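Local coordinates for protein L-talarate/galactarate dehydratase (Salmonella typhimurium, PDB 2PP0) that dehydrates L-talarate and galactarate to 5-keto-4-deoxy-D-glucarate with the help of magnesium, and also epimerizes L-talarate to galactarate, at residues Asp26-Val31 and Asn99-Asp104; Lys153-His158 and Ser338-Leu343; Met224-Gln229 and Ile251-Asp256; Leu356-Leu361 and Gly377-Glu382. All blocks are in the same frame, centred on the assembly; numbering follows the deposited sequence.

Contact 1: Asp26-Val31 and Asn99-Asp104; sequences DRIEWV and NLLGED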
loop_
_atom_site.group_PDB
_atom_site.type_symbol
_atom_site.label_atom_id
_atom_site.label_comp_id
_atom_site.label_asym_id
_atom_site.label_seq_id
_atom_site.Cartn_x
_atom_site.Cartn_y
_atom_site.Cartn_z
ATOM N N ASP B 26 1.861 10.543 18.778
ATOM C CA ASP B 26 2.357 9.652 19.818
ATOM C C ASP B 26 3.875 9.515 19.666
ATOM O O ASP B 26 4.448 9.936 18.657
ATOM C CB ASP B 26 1.686 8.278 19.689
ATOM C CG ASP B 26 1.741 7.476 20.976
ATOM O OD1 ASP B 26 2.437 7.918 21.918
ATOM O OD2 ASP B 26 1.092 6.403 21.048
ATOM N N ARG B 27 4.520 8.921 20.664
ATOM C CA ARG B 27 5.966 8.749 20.649
ATOM C C ARG B 27 6.388 7.429 21.280
ATOM O O ARG B 27 5.826 7.004 22.287
ATOM C CB ARG B 27 6.632 9.899 21.411
ATOM C CG ARG B 27 6.509 11.256 20.748
ATOM C CD ARG B 27 7.380 11.335 19.506
ATOM N NE ARG B 27 7.437 12.689 18.960
ATOM C CZ ARG B 27 6.468 13.253 18.245
ATOM N NH1 ARG B 27 5.354 12.582 17.979
ATOM N NH2 ARG B 27 6.620 14.491 17.790
ATOM N N ILE B 28 7.378 6.771 20.686
ATOM C CA ILE B 28 7.865 5.515 21.238
ATOM C C ILE B 28 8.723 5.865 22.458
ATOM O O ILE B 28 9.531 6.792 22.402
ATOM C CB ILE B 28 8.727 4.733 20.202
ATOM C CG1 ILE B 28 7.844 4.282 19.027
ATOM C CG2 ILE B 28 9.382 3.522 20.872
ATOM C CD1 ILE B 28 8.605 3.654 17.861
ATOM N N GLU B 29 8.548 5.140 23.560
ATOM C CA GLU B 29 9.334 5.431 24.756
ATOM C C GLU B 29 10.031 4.212 25.342
ATOM O O GLU B 29 10.869 4.350 26.228
ATOM C CB GLU B 29 8.450 6.064 25.844
ATOM C CG GLU B 29 7.732 7.335 25.408
ATOM C CD GLU B 29 7.128 8.091 26.578
ATOM O OE1 GLU B 29 6.615 7.429 27.505
ATOM O OE2 GLU B 29 7.156 9.343 26.558
ATOM N N TRP B 30 9.696 3.028 24.845
ATOM C CA TRP B 30 10.289 1.801 25.366
ATOM C C TRP B 30 10.266 0.675 24.341
ATOM O O TRP B 30 9.285 0.507 23.614
ATOM C CB TRP B 30 9.514 1.355 26.605
ATOM C CG TRP B 30 10.049 0.136 27.283
ATOM C CD1 TRP B 30 11.089 0.078 28.166
ATOM C CD2 TRP B 30 9.535 -1.199 27.181
ATOM N NE1 TRP B 30 11.248 -1.207 28.624
ATOM C CE2 TRP B 30 10.308 -2.011 28.036
ATOM C CE3 TRP B 30 8.492 -1.787 26.450
ATOM C CZ2 TRP B 30 10.073 -3.380 28.186
ATOM C CZ3 TRP B 30 8.259 -3.152 26.599
ATOM C CH2 TRP B 30 9.048 -3.932 27.461
ATOM N N VAL B 31 11.350 -0.098 24.303
ATOM C CA VAL B 31 11.475 -1.226 23.387
ATOM C C VAL B 31 12.186 -2.382 24.074
ATOM O O VAL B 31 13.181 -2.175 24.765
ATOM C CB VAL B 31 12.320 -0.877 22.143
ATOM C CG1 VAL B 31 12.295 -2.049 21.169
ATOM C CG2 VAL B 31 11.818 0.385 21.491
ATOM N N ASN B 99 17.317 3.690 18.128
ATOM C CA ASN B 99 16.857 4.697 17.167
ATOM C C ASN B 99 15.342 4.913 17.186
ATOM O O ASN B 99 14.848 5.916 16.684
ATOM C CB ASN B 99 17.278 4.290 15.758
ATOM C CG ASN B 99 18.766 4.417 15.548
ATOM O OD1 ASN B 99 19.283 5.519 15.397
ATOM N ND2 ASN B 99 19.465 3.291 15.559
ATOM N N LEU B 100 14.617 3.960 17.756
ATOM C CA LEU B 100 13.162 4.026 17.833
ATOM C C LEU B 100 12.655 5.031 18.865
ATOM O O LEU B 100 11.553 5.560 18.729
ATOM C CB LEU B 100 12.599 2.639 18.169
ATOM C CG LEU B 100 12.729 1.538 17.113
ATOM C CD1 LEU B 100 12.452 0.183 17.744
ATOM C CD2 LEU B 100 11.764 1.808 15.961
ATOM N N LEU B 101 13.450 5.298 19.895
ATOM C CA LEU B 101 13.017 6.223 20.942
ATOM C C LEU B 101 12.762 7.633 20.418
ATOM O O LEU B 101 13.592 8.206 19.711
ATOM C CB LEU B 101 14.040 6.255 22.089
ATOM C CG LEU B 101 14.364 4.902 22.739
ATOM C CD1 LEU B 101 15.288 5.111 23.943
ATOM C CD2 LEU B 101 13.087 4.216 23.178
ATOM N N GLY B 102 11.597 8.179 20.759
ATOM C CA GLY B 102 11.244 9.519 20.320
ATOM C C GLY B 102 10.617 9.602 18.937
ATOM O O GLY B 102 10.295 10.691 18.460
ATOM N N GLU B 103 10.434 8.460 18.287
ATOM C CA GLU B 103 9.842 8.443 16.951
ATOM C C GLU B 103 8.322 8.278 16.995
ATOM O O GLU B 103 7.785 7.600 17.874
ATOM C CB GLU B 103 10.441 7.302 16.124
ATOM C CG GLU B 103 11.928 7.464 15.773
ATOM C CD GLU B 103 12.182 8.634 14.843
ATOM O OE1 GLU B 103 11.422 8.788 13.867
ATOM O OE2 GLU B 103 13.144 9.394 15.076
ATOM N N ASP B 104 7.631 8.910 16.050
ATOM C CA ASP B 104 6.174 8.784 15.964
ATOM C C ASP B 104 5.971 7.392 15.377
ATOM O O ASP B 104 6.265 7.161 14.206
ATOM C CB ASP B 104 5.596 9.832 15.013
ATOM C CG ASP B 104 4.086 9.754 14.910
ATOM O OD1 ASP B 104 3.540 8.642 15.037
ATOM O OD2 ASP B 104 3.448 10.805 14.688
HETATM O O HOH W 1 4.012 13.271 15.413
#
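Ile28 is gripped through its backbone by the turn at Leu100-Glu103: its N gives a hydrogen bond to Glu103 O at 3.0 Å, and its O takes a nearly straight one from Gly102 N (173°). The Ile28 side chain points into the turn, with CB 3.3 Å from Leu100 O, and CD1 reaches on to meet Leu100 CD2 at 4.1 Å. Three residues along, Val31 also faces the turn; its CG2 packs on Leu100 CD1 at 3.8 Å, the side chains crossing at about a right angle. Leu101 starts out away from the strand, but its CD2 folds back against the carbonyl carbon of Glu29. At the other end Arg27 lays CD 3.2 Å from Gly102 O, and a bend at chi2 (-72°) turns the guanidinium back so that NH1 can bond to Asp26 O. A water joins NH1 to Asp104 OD2. Arg27 NH1 and Asp104 OD2 themselves stay 4.2 Å apart, the oxygen well out of the guanidinium plane, so only their charges are near. Asp104 OD1 accepts from Asn106 N, and OD2 pairs with Lys153 of the second subunit. Further out, Ala22 O takes a bond from Arg27 NH2, Arg146 and Ser69 hold Asp26, and Lys114 pairs with Glu103. A classic beta bulge sets Glu29 and Trp30 together opposite Arg68. The turn is type II, with Gly102 at positive phi, and fastens the loop between helices 86-96 and 108-118 to the first strand of the antiparallel sheet in the enolase-type N-terminal domain.

Contact 2: Lys153-His158 and Ser338-Leu343; sequences KLLGAH and SAAYPL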
loop_
_atom_site.group_PDB
_atom_site.type_symbol
_atom_site.label_atom_id
_atom_site.label_comp_id
_atom_site.label_asym_id
_atom_site.label_seq_id
_atom_site.Cartn_x
_atom_site.Cartn_y
_atom_site.Cartn_z
ATOM N N LYS B 153 -8.001 -6.237 9.001
ATOM C CA LYS B 153 -9.010 -5.201 8.803
ATOM C C LYS B 153 -8.376 -3.834 8.630
ATOM O O LYS B 153 -8.885 -3.004 7.879
ATOM C CB LYS B 153 -9.995 -5.199 9.975
ATOM C CG LYS B 153 -10.869 -6.444 9.990
ATOM C CD LYS B 153 -11.781 -6.477 8.767
ATOM C CE LYS B 153 -12.630 -7.735 8.750
ATOM N NZ LYS B 153 -13.633 -7.698 7.646
ATOM N N LEU B 154 -7.266 -3.593 9.322
ATOM C CA LEU B 154 -6.559 -2.321 9.174
ATOM C C LEU B 154 -6.063 -2.242 7.724
ATOM O O LEU B 154 -6.134 -1.189 7.075
ATOM C CB LEU B 154 -5.349 -2.262 10.112
ATOM C CG LEU B 154 -4.410 -1.077 9.864
ATOM C CD1 LEU B 154 -5.067 0.186 10.358
ATOM C CD2 LEU B 154 -3.077 -1.288 10.573
ATOM N N LEU B 155 -5.547 -3.367 7.232
ATOM C CA LEU B 155 -5.036 -3.463 5.863
ATOM C C LEU B 155 -6.191 -3.463 4.871
ATOM O O LEU B 155 -6.066 -2.955 3.749
ATOM C CB LEU B 155 -4.255 -4.764 5.683
ATOM C CG LEU B 155 -2.998 -4.971 6.523
ATOM C CD1 LEU B 155 -2.464 -6.368 6.274
ATOM C CD2 LEU B 155 -1.966 -3.918 6.166
ATOM N N GLY B 156 -7.312 -4.041 5.294
ATOM C CA GLY B 156 -8.478 -4.134 4.432
ATOM C C GLY B 156 -8.488 -5.563 3.934
ATOM O O GLY B 156 -7.562 -5.989 3.246
ATOM N N ALA B 157 -9.522 -6.313 4.290
ATOM C CA ALA B 157 -9.612 -7.708 3.903
ATOM C C ALA B 157 -10.523 -7.989 2.716
ATOM O O ALA B 157 -11.450 -7.232 2.422
ATOM C CB ALA B 157 -10.062 -8.539 5.099
ATOM N N HIS B 158 -10.231 -9.098 2.043
ATOM C CA HIS B 158 -10.993 -9.567 0.893
ATOM C C HIS B 158 -11.683 -10.854 1.322
ATOM O O HIS B 158 -12.531 -11.386 0.613
ATOM C CB HIS B 158 -10.052 -9.832 -0.290
ATOM C CG HIS B 158 -9.698 -8.601 -1.070
ATOM N ND1 HIS B 158 -10.562 -8.022 -1.975
ATOM C CD2 HIS B 158 -8.586 -7.830 -1.066
ATOM C CE1 HIS B 158 -9.995 -6.947 -2.496
ATOM N NE2 HIS B 158 -8.795 -6.808 -1.960
ATOM N N SER B 338 -2.455 -12.526 3.933
ATOM C CA SER B 338 -3.117 -13.263 2.867
ATOM C C SER B 338 -4.597 -12.865 2.778
ATOM O O SER B 338 -5.175 -12.852 1.692
ATOM C CB SER B 338 -2.973 -14.770 3.098
ATOM O OG SER B 338 -3.464 -15.131 4.371
ATOM N N ALA B 339 -5.205 -12.540 3.918
ATOM C CA ALA B 339 -6.606 -12.120 3.936
ATOM C C ALA B 339 -6.778 -10.861 3.088
ATOM O O ALA B 339 -7.824 -10.650 2.460
ATOM C CB ALA B 339 -7.053 -11.838 5.376
ATOM N N ALA B 340 -5.742 -10.027 3.073
ATOM C CA ALA B 340 -5.771 -8.779 2.324
ATOM C C ALA B 340 -5.398 -8.929 0.848
ATOM O O ALA B 340 -5.468 -7.965 0.098
ATOM C CB ALA B 340 -4.846 -7.765 2.986
ATOM N N TYR B 341 -5.011 -10.127 0.428
ATOM C CA TYR B 341 -4.628 -10.338 -0.972
ATOM C C TYR B 341 -5.878 -10.436 -1.857
ATOM O O TYR B 341 -6.836 -11.128 -1.517
ATOM C CB TYR B 341 -3.782 -11.611 -1.101
ATOM C CG TYR B 341 -2.999 -11.695 -2.397
ATOM C CD1 TYR B 341 -1.980 -10.787 -2.677
ATOM C CD2 TYR B 341 -3.305 -12.655 -3.359
ATOM C CE1 TYR B 341 -1.286 -10.830 -3.887
ATOM C CE2 TYR B 341 -2.618 -12.704 -4.574
ATOM C CZ TYR B 341 -1.615 -11.789 -4.829
ATOM O OH TYR B 341 -0.964 -11.814 -6.040
ATOM N N PRO B 342 -5.881 -9.741 -3.007
ATOM C CA PRO B 342 -7.027 -9.759 -3.921
ATOM C C PRO B 342 -7.396 -11.112 -4.530
ATOM O O PRO B 342 -8.577 -11.412 -4.673
ATOM C CB PRO B 342 -6.648 -8.713 -4.967
ATOM C CG PRO B 342 -5.156 -8.789 -4.996
ATOM C CD PRO B 342 -4.811 -8.872 -3.527
ATOM N N LEU B 343 -6.406 -11.924 -4.897
ATOM C CA LEU B 343 -6.701 -13.241 -5.468
ATOM C C LEU B 343 -6.709 -14.276 -4.339
ATOM O O LEU B 343 -6.063 -14.076 -3.313
ATOM C CB LEU B 343 -5.668 -13.602 -6.543
ATOM C CG LEU B 343 -5.590 -12.613 -7.715
ATOM C CD1 LEU B 343 -4.658 -13.160 -8.789
ATOM C CD2 LEU B 343 -6.982 -12.383 -8.303
#
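Where helices 151-155 and 331-339 end, their trailing chains meet with directions 70° apart, Ala157 CA lying 4.3 Å from Ala340 CA. Here His158 N donates to Ala339 O at 2.9 Å. The imidazole of His158 does most of the side-chain work. One face lies under Pro342 CA, a CH-pi contact 4.0 Å from the ring centroid and 17° off the normal, while at the ring's edge CD2 comes 3.3 Å from Ala340 O. The ring reaches this place because CG stands anti to the carbonyl carbon (chi1 -82°). At Gly156 the helix breaks off with a positive phi, and the chain turns toward Ala340, whose CB touches Gly156 O at 3.3 Å and Leu155 CB at 4.1 Å. The contact joins helix 151-155 to the end of helix 331-339 of the TIM-type barrel, in the two-domain arrangement of the enolase superfamily. Tyr341 turns its ring away, among residues of helix 308-320, and its OH bonds to Arg323 O; its own carbonyl O accepts from Arg159. The second subunit comes close here too: its Asp107 accepts from Ala157 N, and its Asp109 packs on His158.

Contact 3: Met224-Gln229 and Ile251-Asp256; sequences MVDANQ and IEEPLD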
loop_
_atom_site.group_PDB
_atom_site.type_symbol
_atom_site.label_atom_id
_atom_site.label_comp_id
_atom_site.label_asym_id
_atom_site.label_seq_id
_atom_site.Cartn_x
_atom_site.Cartn_y
_atom_site.Cartn_z
ATOM N N MET B 224 -0.209 -30.830 -2.686
ATOM C CA MET B 224 0.898 -30.079 -3.258
ATOM C C MET B 224 2.223 -30.692 -2.820
ATOM O O MET B 224 2.263 -31.465 -1.862
ATOM C CB MET B 224 0.811 -28.599 -2.830
ATOM C CG MET B 224 0.350 -28.351 -1.385
ATOM S SD MET B 224 -1.432 -27.977 -1.162
ATOM C CE MET B 224 -2.006 -29.404 -0.690
ATOM N N VAL B 225 3.302 -30.377 -3.534
ATOM C CA VAL B 225 4.615 -30.906 -3.165
ATOM C C VAL B 225 5.649 -29.796 -3.096
ATOM O O VAL B 225 5.458 -28.716 -3.665
ATOM C CB VAL B 225 5.102 -32.006 -4.145
ATOM C CG1 VAL B 225 4.094 -33.142 -4.180
ATOM C CG2 VAL B 225 5.314 -31.430 -5.534
ATOM N N ASP B 226 6.747 -30.080 -2.398
ATOM C CA ASP B 226 7.831 -29.122 -2.194
ATOM C C ASP B 226 9.191 -29.836 -2.280
ATOM O O ASP B 226 9.478 -30.723 -1.475
ATOM C CB ASP B 226 7.649 -28.480 -0.813
ATOM C CG ASP B 226 8.699 -27.439 -0.499
ATOM O OD1 ASP B 226 9.579 -27.189 -1.347
ATOM O OD2 ASP B 226 8.638 -26.868 0.610
ATOM N N ALA B 227 10.020 -29.450 -3.250
ATOM C CA ALA B 227 11.337 -30.075 -3.427
ATOM C C ALA B 227 12.458 -29.338 -2.709
ATOM O O ALA B 227 13.595 -29.814 -2.669
ATOM C CB ALA B 227 11.669 -30.182 -4.907
ATOM N N ASN B 228 12.145 -28.172 -2.152
ATOM C CA ASN B 228 13.141 -27.382 -1.440
ATOM C C ASN B 228 14.457 -27.200 -2.210
ATOM O O ASN B 228 15.546 -27.377 -1.652
ATOM C CB ASN B 228 13.414 -28.002 -0.061
ATOM C CG ASN B 228 12.342 -27.640 0.966
ATOM O OD1 ASN B 228 12.313 -26.522 1.485
ATOM N ND2 ASN B 228 11.452 -28.578 1.248
ATOM N N GLN B 229 14.337 -26.845 -3.489
ATOM C CA GLN B 229 15.477 -26.575 -4.375
ATOM C C GLN B 229 16.387 -27.751 -4.716
ATOM O O GLN B 229 17.437 -27.546 -5.330
ATOM C CB GLN B 229 16.376 -25.492 -3.770
ATOM C CG GLN B 229 15.672 -24.307 -3.119
ATOM C CD GLN B 229 16.667 -23.360 -2.476
ATOM O OE1 GLN B 229 17.496 -22.761 -3.160
ATOM N NE2 GLN B 229 16.597 -23.228 -1.157
ATOM N N ILE B 251 3.810 -27.132 -7.493
ATOM C CA ILE B 251 5.094 -27.805 -7.276
ATOM C C ILE B 251 5.968 -26.670 -6.757
ATOM O O ILE B 251 6.261 -25.721 -7.479
ATOM C CB ILE B 251 5.696 -28.361 -8.585
ATOM C CG1 ILE B 251 4.804 -29.481 -9.131
ATOM C CG2 ILE B 251 7.102 -28.899 -8.326
ATOM C CD1 ILE B 251 5.172 -29.933 -10.534
ATOM N N GLU B 252 6.369 -26.764 -5.499
ATOM C CA GLU B 252 7.149 -25.713 -4.869
ATOM C C GLU B 252 8.654 -25.923 -4.911
ATOM O O GLU B 252 9.141 -27.046 -4.803
ATOM C CB GLU B 252 6.686 -25.564 -3.419
ATOM C CG GLU B 252 7.355 -24.453 -2.631
ATOM C CD GLU B 252 6.766 -24.328 -1.238
ATOM O OE1 GLU B 252 5.670 -24.890 -1.013
ATOM O OE2 GLU B 252 7.382 -23.664 -0.376
ATOM N N GLU B 253 9.381 -24.825 -5.070
ATOM C CA GLU B 253 10.837 -24.853 -5.103
ATOM C C GLU B 253 11.458 -26.063 -5.798
ATOM O O GLU B 253 12.201 -26.830 -5.180
ATOM C CB GLU B 253 11.386 -24.755 -3.681
ATOM C CG GLU B 253 11.190 -23.395 -3.048
ATOM C CD GLU B 253 12.240 -23.088 -2.001
ATOM O OE1 GLU B 253 12.267 -23.782 -0.962
ATOM O OE2 GLU B 253 13.041 -22.152 -2.220
ATOM N N PRO B 254 11.166 -26.249 -7.093
ATOM C CA PRO B 254 11.755 -27.399 -7.778
ATOM C C PRO B 254 13.254 -27.209 -8.009
ATOM O O PRO B 254 13.996 -28.181 -8.121
ATOM C CB PRO B 254 10.958 -27.472 -9.079
ATOM C CG PRO B 254 10.606 -26.030 -9.341
ATOM C CD PRO B 254 10.203 -25.550 -7.962
ATOM N N LEU B 255 13.691 -25.952 -8.055
ATOM C CA LEU B 255 15.099 -25.627 -8.299
ATOM C C LEU B 255 15.662 -24.626 -7.292
ATOM O O LEU B 255 14.972 -24.194 -6.364
ATOM C CB LEU B 255 15.246 -25.032 -9.701
ATOM C CG LEU B 255 14.616 -25.808 -10.859
ATOM C CD1 LEU B 255 14.441 -24.876 -12.049
ATOM C CD2 LEU B 255 15.479 -26.996 -11.221
ATOM N N ASP B 256 16.927 -24.260 -7.486
ATOM C CA ASP B 256 17.589 -23.282 -6.629
ATOM C C ASP B 256 16.721 -22.027 -6.605
ATOM O O ASP B 256 16.230 -21.588 -7.645
ATOM C CB ASP B 256 18.966 -22.924 -7.191
ATOM C CG ASP B 256 19.684 -21.887 -6.348
ATOM O OD1 ASP B 256 20.265 -22.258 -5.310
ATOM O OD2 ASP B 256 19.654 -20.694 -6.713
HETATM O O HOH W 2 14.360 -24.327 0.530
#
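Asp226 and Glu252, two of the magnesium ligands, each form a salt bridge to a lysine: Asp226 with Lys197, the catalytic proton acceptor, and Glu252 with Lys195. Their carboxylates are stacked, planes 11° apart, with Asp226 OD2 3.6 Å from Glu252 OE2. This closeness suits a shared magnesium ion, and the lysines probably offset the charge. Both acids stand at the C-terminal ends of adjacent parallel strands of the TIM-type barrel, joined by helix 233-243 in a beta-alpha-beta unit. Backbone bonds set the register: Glu252 N to Val225 O at 2.8 Å, then Ala227 N to Glu252 O at 3.0 Å. Past the strand ends, Gln229 N continues with a bond to Glu253 O. Asp226 OD1 closes an Asx turn by accepting from Asn228 N, which meets it from above the carboxylate plane. Asn228 binds substrate, and its OD1 also bonds a glycerol, probably from the crystallisation liquor. On the other face of the sheet Val225 CG2 lies beside Ile251 CG1 at 4.1 Å. The extended Gln229 side chain runs alongside Glu253, while its OE1 accepts from Ala257 N. One water gives protons to Glu253 OE1 (2.6 Å) and Asn228 OD1 and accepts from Gln229 NE2.

Contact 4: Leu356-Leu361 and Gly377-Glu382; sequences LFNEQL and GFTLSE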
loop_
_atom_site.group_PDB
_atom_site.type_symbol
_atom_site.label_atom_id
_atom_site.label_comp_id
_atom_site.label_asym_id
_atom_site.label_seq_id
_atom_site.Cartn_x
_atom_site.Cartn_y
_atom_site.Cartn_z
ATOM N N LEU B 356 4.147 -20.359 21.735
ATOM C CA LEU B 356 4.699 -19.031 21.994
ATOM C C LEU B 356 3.614 -18.026 22.357
ATOM O O LEU B 356 3.890 -16.985 22.956
ATOM C CB LEU B 356 5.447 -18.502 20.764
ATOM C CG LEU B 356 6.767 -19.152 20.350
ATOM C CD1 LEU B 356 7.297 -18.423 19.126
ATOM C CD2 LEU B 356 7.779 -19.079 21.492
ATOM N N PHE B 357 2.378 -18.344 21.993
ATOM C CA PHE B 357 1.261 -17.441 22.238
ATOM C C PHE B 357 0.157 -18.020 23.115
ATOM O O PHE B 357 -0.051 -19.230 23.166
ATOM C CB PHE B 357 0.675 -17.009 20.896
ATOM C CG PHE B 357 1.708 -16.516 19.921
ATOM C CD1 PHE B 357 2.376 -15.318 20.143
ATOM C CD2 PHE B 357 2.028 -17.264 18.793
ATOM C CE1 PHE B 357 3.352 -14.867 19.254
ATOM C CE2 PHE B 357 3.002 -16.824 17.897
ATOM C CZ PHE B 357 3.664 -15.623 18.130
ATOM N N ASN B 358 -0.558 -17.135 23.796
ATOM C CA ASN B 358 -1.650 -17.539 24.666
ATOM C C ASN B 358 -2.880 -17.933 23.858
ATOM O O ASN B 358 -3.671 -18.774 24.291
ATOM C CB ASN B 358 -2.002 -16.393 25.615
ATOM C CG ASN B 358 -0.929 -16.155 26.653
ATOM O OD1 ASN B 358 -0.645 -15.018 27.022
ATOM N ND2 ASN B 358 -0.333 -17.235 27.138
ATOM N N GLU B 359 -3.026 -17.334 22.678
ATOM C CA GLU B 359 -4.173 -17.596 21.813
ATOM C C GLU B 359 -3.851 -18.536 20.650
ATOM O O GLU B 359 -2.719 -18.581 20.170
ATOM C CB GLU B 359 -4.709 -16.270 21.260
ATOM C CG GLU B 359 -4.920 -15.184 22.319
ATOM C CD GLU B 359 -3.657 -14.395 22.637
ATOM O OE1 GLU B 359 -2.559 -14.797 22.195
ATOM O OE2 GLU B 359 -3.761 -13.366 23.337
ATOM N N GLN B 360 -4.855 -19.280 20.201
ATOM C CA GLN B 360 -4.695 -20.212 19.091
ATOM C C GLN B 360 -5.700 -19.857 17.996
ATOM O O GLN B 360 -6.790 -19.368 18.290
ATOM C CB GLN B 360 -4.937 -21.651 19.560
ATOM C CG GLN B 360 -4.025 -22.125 20.696
ATOM C CD GLN B 360 -2.544 -21.995 20.366
ATOM O OE1 GLN B 360 -2.102 -22.373 19.277
ATOM N NE2 GLN B 360 -1.768 -21.472 21.312
ATOM N N LEU B 361 -5.335 -20.103 16.741
ATOM C CA LEU B 361 -6.216 -19.809 15.612
ATOM C C LEU B 361 -7.248 -20.908 15.380
ATOM O O LEU B 361 -6.995 -22.086 15.635
ATOM C CB LEU B 361 -5.400 -19.606 14.332
ATOM C CG LEU B 361 -4.561 -18.330 14.248
ATOM C CD1 LEU B 361 -3.677 -18.381 13.009
ATOM C CD2 LEU B 361 -5.475 -17.115 14.215
ATOM N N GLY B 377 -3.310 -10.262 16.983
ATOM C CA GLY B 377 -4.240 -11.079 17.746
ATOM C C GLY B 377 -3.574 -12.139 18.607
ATOM O O GLY B 377 -4.155 -13.192 18.869
ATOM N N PHE B 378 -2.355 -11.862 19.054
ATOM C CA PHE B 378 -1.621 -12.815 19.881
ATOM C C PHE B 378 -0.873 -12.109 20.997
ATOM O O PHE B 378 -0.409 -10.985 20.821
ATOM C CB PHE B 378 -0.604 -13.590 19.026
ATOM C CG PHE B 378 -1.226 -14.564 18.052
ATOM C CD1 PHE B 378 -1.758 -15.773 18.495
ATOM C CD2 PHE B 378 -1.255 -14.283 16.689
ATOM C CE1 PHE B 378 -2.306 -16.687 17.597
ATOM C CE2 PHE B 378 -1.802 -15.192 15.779
ATOM C CZ PHE B 378 -2.328 -16.397 16.234
ATOM N N THR B 379 -0.769 -12.766 22.149
ATOM C CA THR B 379 -0.022 -12.215 23.276
ATOM C C THR B 379 1.036 -13.256 23.635
ATOM O O THR B 379 0.789 -14.456 23.536
ATOM C CB THR B 379 -0.913 -11.950 24.511
ATOM O OG1 THR B 379 -1.495 -13.179 24.957
ATOM C CG2 THR B 379 -2.012 -10.953 24.169
ATOM N N LEU B 380 2.216 -12.797 24.029
ATOM C CA LEU B 380 3.307 -13.698 24.387
ATOM C C LEU B 380 2.986 -14.521 25.629
ATOM O O LEU B 380 2.591 -13.980 26.663
ATOM C CB LEU B 380 4.589 -12.901 24.615
ATOM C CG LEU B 380 5.154 -12.201 23.376
ATOM C CD1 LEU B 380 6.321 -11.308 23.773
ATOM C CD2 LEU B 380 5.590 -13.246 22.351
ATOM N N SER B 381 3.160 -15.832 25.513
ATOM C CA SER B 381 2.891 -16.762 26.603
ATOM C C SER B 381 4.049 -16.803 27.588
ATOM O O SER B 381 5.116 -16.243 27.333
ATOM C CB SER B 381 2.709 -18.163 26.048
ATOM O OG SER B 381 3.966 -18.661 25.622
ATOM N N GLU B 382 3.836 -17.489 28.709
ATOM C CA GLU B 382 4.870 -17.623 29.725
ATOM C C GLU B 382 5.981 -18.501 29.165
ATOM O O GLU B 382 7.156 -18.286 29.455
ATOM C CB GLU B 382 4.285 -18.248 31.000
ATOM C CG GLU B 382 5.299 -18.531 32.104
ATOM C CD GLU B 382 6.153 -17.324 32.451
ATOM O OE1 GLU B 382 5.617 -16.197 32.490
ATOM O OE2 GLU B 382 7.366 -17.507 32.700
#
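The Phe357 ring is sandwiched: Leu356 CB sits 4.0 Å above the centre of one face, and Phe378 CG lies over the opposite face, displaced toward the rim. Thr379 O comes up at its edge, in plane. The two rings are inclined by 39° with centroids 4.9 Å apart, an oblique pair. Phe378 in turn has Glu359 O in plane at its edge, and its far end, CZ, meets Leu361 CG at 3.6 Å. Helix 331-339 brings Glu332 against both rings. Backbone bonds hold the chains together, Asn358 N to Thr379 O at 3.0 Å and Ser381 N to Leu356 O, forming a single bridge between Phe357 and Leu380. These are loops of the C-terminal enolase-type region, flanking the hairpin of strands 362-364 and 367-369, and Leu356 and Leu380 reach over to strand 57-69 of the N-terminal sheet. Glu359 bends at chi2 (84°) to bring its carboxylate to Thr379, where OE1 accepts from Thr379 N at 2.7 Å on the syn side. Thr379 OG1 lies 2.8 Å from Glu359 OE2 and 2.9 Å from Asn358 OD1. The side chains of Glu359 and Asn358 each cross that of Thr379 at about a right angle, and Asn358 lays ND2 against Ser381 CA. Ser381 is the N-cap of helix 382-386, its OG accepting from Ala384 N and also bonding to Pro355 O.

In the fold
Contact 3 holds part of the active site, with two of the three magnesium ligands; Glu278 is the third. Contacts 1 and 2 lie away from the site, about 42 Å and 27 Å centre to centre from contact 3, contact 1 on the opposite side of the chain's centre. Along the chain contact 3 is nested in the loop that contact 2 closes, so contact 2 brackets much of the barrel. Contact 4, about 31 Å between centres from contact 3, comes nearer the substrate pocket: its Leu356 and Leu361 side chains are about 11 Å from those of Lys82 and Glu348, respectively. Its nearest atoms are about 9 Å from contacts 1 and 2, which are linked across the dimer.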